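Local coordinates for transcriptional regulatory protein RcsB (Escherichia coli, PDB 5I4C), which is the response regulator of the Rcs phosphorelay, binding regulatory DNA to control genes for capsule synthesis, biofilm formation and cell division, at residues Ala40-Asn43 against Asn44-Lys47; Ile68-Ile71 against Lys72-Arg76. All coordinates share one frame; numbering follows the deposited sequence.

Overall arrangement
This chain is the receiver-domain portion of RcsB, a parallel five-stranded sheet flanked by helices, and both contacts are local, each lying along one helical run. Interaction 1 takes the last turn of helix 38-44 into the 3-10 segment 45-47; interaction 2 spans nearly the whole of helix 67-77. Their centres are about 14 Å apart, and the two helices touch through Ile42. Its CG2 meets CE1 of Tyr73 at 3.6 Å, while its CD1 reaches CG1 of Ile74 at 3.8 Å. Helix 67-77 follows strand 52-56, which ends at Asp56, the predicted phosphorylation site; Asp56 is unmodified here. Ile71 of interaction 2 packs on Leu57, the residue after that aspartate.

Interaction 1 (Ala40-Asn43 against Asn44-Lys47); sequences ALIN and NLPK
Leu45 lays its side chain next to that of Leu41, the two pointing the same way from successive turns where helix 38-44 of the CheY-like receiver domain runs out into the 3-10 segment 45-47. CD1 of Leu41 meets CD1 of Leu45 at 3.9 Å. Leu41 is carried there by a first torsion of 176°, which sets CG opposite the backbone nitrogen and lets a side chain that leaves the backbone away from 44-47 bring its end back. Ile42 approaches the same methyl at a slant, its CD1 4.1 Å from Leu45 CD1, so one leucine branch is shared by two helical residues. All three are buried: Leu41 and Leu45 also pack on Ile7 of strand 4-9, and Ile42 turns toward helix 67-77 and touches Tyr64.

The polar side is organised by Asn44. Its ND2 donates to Ala40 O at 2.8 Å, and its own backbone N reaches the same oxygen at 3.1 Å. The two donors come from opposite faces of the carbonyl plane, so one residue grips the acceptor twice. With CG next to the backbone nitrogen (chi1 -70°), the amide is turned back over the preceding turn. Leu45 N continues the helical pattern to Leu41 O at 2.8 Å, whereas Asn44 N makes a weak bond to that carbonyl. Pro46, which lacks an amide hydrogen, puts CD 3.4 Å from Ile42 O instead of a donor. Beyond it, Lys47 N bonds back to Asn44 O, and the extended lysine chain returns over the turn. Lys47 NZ donates to Asn44 OD1 at 3.1 Å, with the ammonium nitrogen tilted 35° from the plane of the side-chain carbonyl.

Interaction 2 (Ile68-Ile71 against Lys72-Arg76); sequences ITLI and KYIKR
Leu70 and Ile74, one turn apart on helix 67-77, meet at an angle through their branches: CG of Leu70 lies 3.9 Å from CD1 of Ile74. The isoleucine has an outstretched CG1 arm (chi2 168°), and this extension carries its CD1 back to the leucine. With chi1 at 179°, CG of Leu70 stands across from its backbone N and beside the carbonyl carbon, which brings a side chain that starts away from 72-76 round to the following turn.

A second pair behaves differently. Ile71 and Lys75 run alongside one another, with CG2 of Ile71 3.9 Å from CG of Lys75, so the lysine contributes its aliphatic stem. CG of Lys75 lies 3.2 Å from Ile71 O; beyond it the chain bends at chi2 and chi3 and ends in a weak hydrogen bond from NZ to the backbone oxygen of Asp102.

Leu70, Ile71 and Ile74 are buried in the beta-alpha-beta unit made by strand 52-56, helix 67-77 and strand 82-87 of the receiver domain, with the stem of Lys75 at its border against Ile83. Ile74 touches Ile83 as well, and Ile71 packs on Leu101.

Lys72 lies on the exposed side. Its chain leaves beside the backbone N, runs extended through chi2 and bends at chi3 (127°), with CD 4.1 Å from CG2 of Ile68. Tyr73 swings its ring away from 68-71, stacking on His77 and meeting Tyr64, while its CB rests 3.4 Å from Leu70 O. Beneath the side chains the backbone follows regular alpha-helical i to i+4 pairing. Lys72 N reaches Ile68 O at 2.9 Å, Tyr73 N bonds to Thr69 O, and Ile74 N to Leu70 O; Lys75 N bonds to Ile71 O at 2.8 Å, and Arg76 N carries the series on to Lys72 O.

Interaction 1 (Ala40-Asn43 against Asn44-Lys47)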
loop_
_atom_site.group_PDB
_atom_site.type_symbol
_atom_site.label_atom_id
_atom_site.label_comp_id
_atom_site.label_asym_id
_atom_site.label_seq_id
_atom_site.Cartn_x
_atom_site.Cartn_y
_atom_site.Cartn_z
ATOM N N ALA A 40 -15.488 13.044 -4.664
ATOM C CA ALA A 40 -14.389 13.937 -4.916
ATOM C C ALA A 40 -13.821 13.710 -6.311
ATOM O O ALA A 40 -13.599 14.650 -7.051
ATOM C CB ALA A 40 -13.299 13.746 -3.829
ATOM N N LEU A 41 -13.613 12.467 -6.690
ATOM C CA LEU A 41 -13.206 12.149 -8.036
ATOM C C LEU A 41 -14.079 12.756 -9.156
ATOM O O LEU A 41 -13.577 13.454 -10.072
ATOM C CB LEU A 41 -13.261 10.623 -8.219
ATOM C CG LEU A 41 -12.943 10.096 -9.630
ATOM C CD1 LEU A 41 -11.586 10.539 -10.123
ATOM C CD2 LEU A 41 -12.916 8.584 -9.632
ATOM N N ILE A 42 -15.353 12.447 -9.091
ATOM C CA ILE A 42 -16.304 12.831 -10.109
ATOM C C ILE A 42 -16.476 14.335 -10.114
ATOM O O ILE A 42 -16.553 14.932 -11.171
ATOM C CB ILE A 42 -17.673 12.135 -9.910
ATOM C CG1 ILE A 42 -17.604 10.611 -10.143
ATOM C CG2 ILE A 42 -18.800 12.799 -10.748
ATOM C CD1 ILE A 42 -16.904 10.229 -11.405
ATOM N N ASN A 43 -16.489 14.946 -8.932
ATOM C CA ASN A 43 -16.587 16.400 -8.830
ATOM C C ASN A 43 -15.464 17.145 -9.452
ATOM O O ASN A 43 -15.693 18.190 -10.020
ATOM C CB ASN A 43 -16.692 16.887 -7.392
ATOM C CG ASN A 43 -18.048 16.753 -6.840
ATOM O OD1 ASN A 43 -19.007 16.574 -7.557
ATOM N ND2 ASN A 43 -18.138 16.782 -5.533
ATOM N N ASN A 44 -14.261 16.602 -9.377
ATOM C CA ASN A 44 -13.093 17.312 -9.878
ATOM C C ASN A 44 -12.599 16.828 -11.226
ATOM O O ASN A 44 -11.889 17.542 -11.874
ATOM C CB ASN A 44 -12.022 17.195 -8.866
ATOM C CG ASN A 44 -12.349 17.988 -7.673
ATOM O OD1 ASN A 44 -12.344 19.221 -7.719
ATOM N ND2 ASN A 44 -12.802 17.321 -6.621
ATOM N N LEU A 45 -13.041 15.678 -11.679
ATOM C CA LEU A 45 -12.707 15.176 -13.013
ATOM C C LEU A 45 -12.773 16.210 -14.157
ATOM O O LEU A 45 -11.822 16.335 -14.886
ATOM C CB LEU A 45 -13.514 13.915 -13.392
ATOM C CG LEU A 45 -12.685 12.619 -13.388
ATOM C CD1 LEU A 45 -13.550 11.375 -13.446
ATOM C CD2 LEU A 45 -11.738 12.605 -14.537
ATOM N N PRO A 46 -13.882 16.927 -14.314
ATOM C CA PRO A 46 -13.933 17.899 -15.429
ATOM C C PRO A 46 -12.843 18.967 -15.350
ATOM O O PRO A 46 -12.496 19.588 -16.372
ATOM C CB PRO A 46 -15.307 18.542 -15.289
ATOM C CG PRO A 46 -16.112 17.558 -14.440
ATOM C CD PRO A 46 -15.095 16.960 -13.494
ATOM N N LYS A 47 -12.279 19.175 -14.158
ATOM C CA LYS A 47 -11.303 20.276 -13.931
ATOM C C LYS A 47 -9.813 19.938 -14.244
ATOM O O LYS A 47 -8.914 20.795 -14.140
ATOM C CB LYS A 47 -11.429 20.801 -12.498
ATOM C CG LYS A 47 -12.834 21.178 -12.053
ATOM C CD LYS A 47 -12.800 21.349 -10.518
ATOM C CE LYS A 47 -14.155 21.508 -9.908
ATOM N NZ LYS A 47 -14.008 21.771 -8.454
#

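Interaction 2 (Ile68-Ile71 against Lys72-Arg76)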
loop_
_atom_site.group_PDB
_atom_site.type_symbol
_atom_site.label_atom_id
_atom_site.label_comp_id
_atom_site.label_asym_id
_atom_site.label_seq_id
_atom_site.Cartn_x
_atom_site.Cartn_y
_atom_site.Cartn_z
ATOM N N ILE A 68 -19.164 -1.504 -10.492
ATOM C CA ILE A 68 -19.791 -1.425 -11.795
ATOM C C ILE A 68 -20.583 -0.127 -11.964
ATOM O O ILE A 68 -20.532 0.543 -12.973
ATOM C CB ILE A 68 -20.735 -2.653 -11.988
ATOM C CG1 ILE A 68 -19.930 -3.958 -12.017
ATOM C CG2 ILE A 68 -21.577 -2.518 -13.254
ATOM C CD1 ILE A 68 -18.898 -4.044 -13.137
ATOM N N THR A 69 -21.307 0.221 -10.941
ATOM C CA THR A 69 -22.079 1.464 -10.920
ATOM C C THR A 69 -21.243 2.676 -11.201
ATOM O O THR A 69 -21.559 3.458 -12.051
ATOM C CB THR A 69 -22.727 1.573 -9.538
ATOM O OG1 THR A 69 -23.611 0.473 -9.385
ATOM C CG2 THR A 69 -23.494 2.864 -9.353
ATOM N N LEU A 70 -20.067 2.735 -10.596
ATOM C CA LEU A 70 -19.162 3.851 -10.824
ATOM C C LEU A 70 -18.599 3.780 -12.225
ATOM O O LEU A 70 -18.555 4.793 -12.911
ATOM C CB LEU A 70 -18.024 3.790 -9.819
ATOM C CG LEU A 70 -16.996 4.912 -10.005
ATOM C CD1 LEU A 70 -17.626 6.306 -9.867
ATOM C CD2 LEU A 70 -15.851 4.690 -9.058
ATOM N N ILE A 71 -18.217 2.611 -12.674
ATOM C CA ILE A 71 -17.749 2.521 -14.062
ATOM C C ILE A 71 -18.747 2.988 -15.092
ATOM O O ILE A 71 -18.394 3.718 -16.032
ATOM C CB ILE A 71 -17.246 1.124 -14.443
ATOM C CG1 ILE A 71 -16.012 0.712 -13.643
ATOM C CG2 ILE A 71 -16.884 1.053 -15.942
ATOM C CD1 ILE A 71 -15.115 1.855 -13.325
ATOM N N LYS A 72 -19.969 2.563 -14.934
ATOM C CA LYS A 72 -21.076 2.988 -15.812
ATOM C C LYS A 72 -21.268 4.487 -15.796
ATOM O O LYS A 72 -21.459 5.111 -16.820
ATOM C CB LYS A 72 -22.374 2.334 -15.349
ATOM C CG LYS A 72 -22.505 0.897 -15.763
ATOM C CD LYS A 72 -23.796 0.291 -15.197
ATOM C CE LYS A 72 -24.596 -0.326 -16.307
ATOM N NZ LYS A 72 -25.546 -1.268 -15.708
ATOM N N TYR A 73 -21.236 5.069 -14.629
ATOM C CA TYR A 73 -21.256 6.518 -14.496
ATOM C C TYR A 73 -20.135 7.192 -15.325
ATOM O O TYR A 73 -20.406 8.088 -16.151
ATOM C CB TYR A 73 -21.222 6.946 -13.007
ATOM C CG TYR A 73 -21.453 8.420 -12.858
ATOM C CD1 TYR A 73 -20.411 9.322 -13.088
ATOM C CD2 TYR A 73 -22.751 8.945 -12.655
ATOM C CE1 TYR A 73 -20.612 10.688 -13.078
ATOM C CE2 TYR A 73 -22.950 10.336 -12.589
ATOM C CZ TYR A 73 -21.878 11.191 -12.803
ATOM O OH TYR A 73 -21.981 12.528 -12.804
ATOM N N ILE A 74 -18.905 6.752 -15.136
ATOM C CA ILE A 74 -17.735 7.362 -15.836
ATOM C C ILE A 74 -17.800 7.142 -17.350
ATOM O O ILE A 74 -17.499 8.077 -18.142
ATOM C CB ILE A 74 -16.413 6.847 -15.255
ATOM C CG1 ILE A 74 -16.317 7.278 -13.792
ATOM C CG2 ILE A 74 -15.226 7.429 -16.004
ATOM C CD1 ILE A 74 -15.247 6.630 -13.032
ATOM N N LYS A 75 -18.185 5.940 -17.784
ATOM C CA LYS A 75 -18.272 5.685 -19.220
ATOM C C LYS A 75 -19.266 6.560 -19.891
ATOM O O LYS A 75 -19.061 6.949 -21.012
ATOM C CB LYS A 75 -18.654 4.262 -19.585
ATOM C CG LYS A 75 -17.750 3.161 -19.097
ATOM C CD LYS A 75 -16.301 3.303 -19.516
ATOM C CE LYS A 75 -16.014 3.011 -21.002
ATOM N NZ LYS A 75 -14.514 3.095 -21.252
ATOM N N ARG A 76 -20.330 6.885 -19.185
ATOM C CA ARG A 76 -21.389 7.720 -19.752
ATOM C C ARG A 76 -21.019 9.176 -19.730
ATOM O O ARG A 76 -21.230 9.897 -20.701
ATOM C CB ARG A 76 -22.610 7.451 -18.924
ATOM C CG ARG A 76 -23.797 8.119 -19.394
ATOM C CD ARG A 76 -25.017 7.447 -18.784
ATOM N NE ARG A 76 -26.003 8.429 -19.084
ATOM C CZ ARG A 76 -26.296 9.458 -18.294
ATOM N NH1 ARG A 76 -25.824 9.551 -17.072
ATOM N NH2 ARG A 76 -27.164 10.359 -18.728
#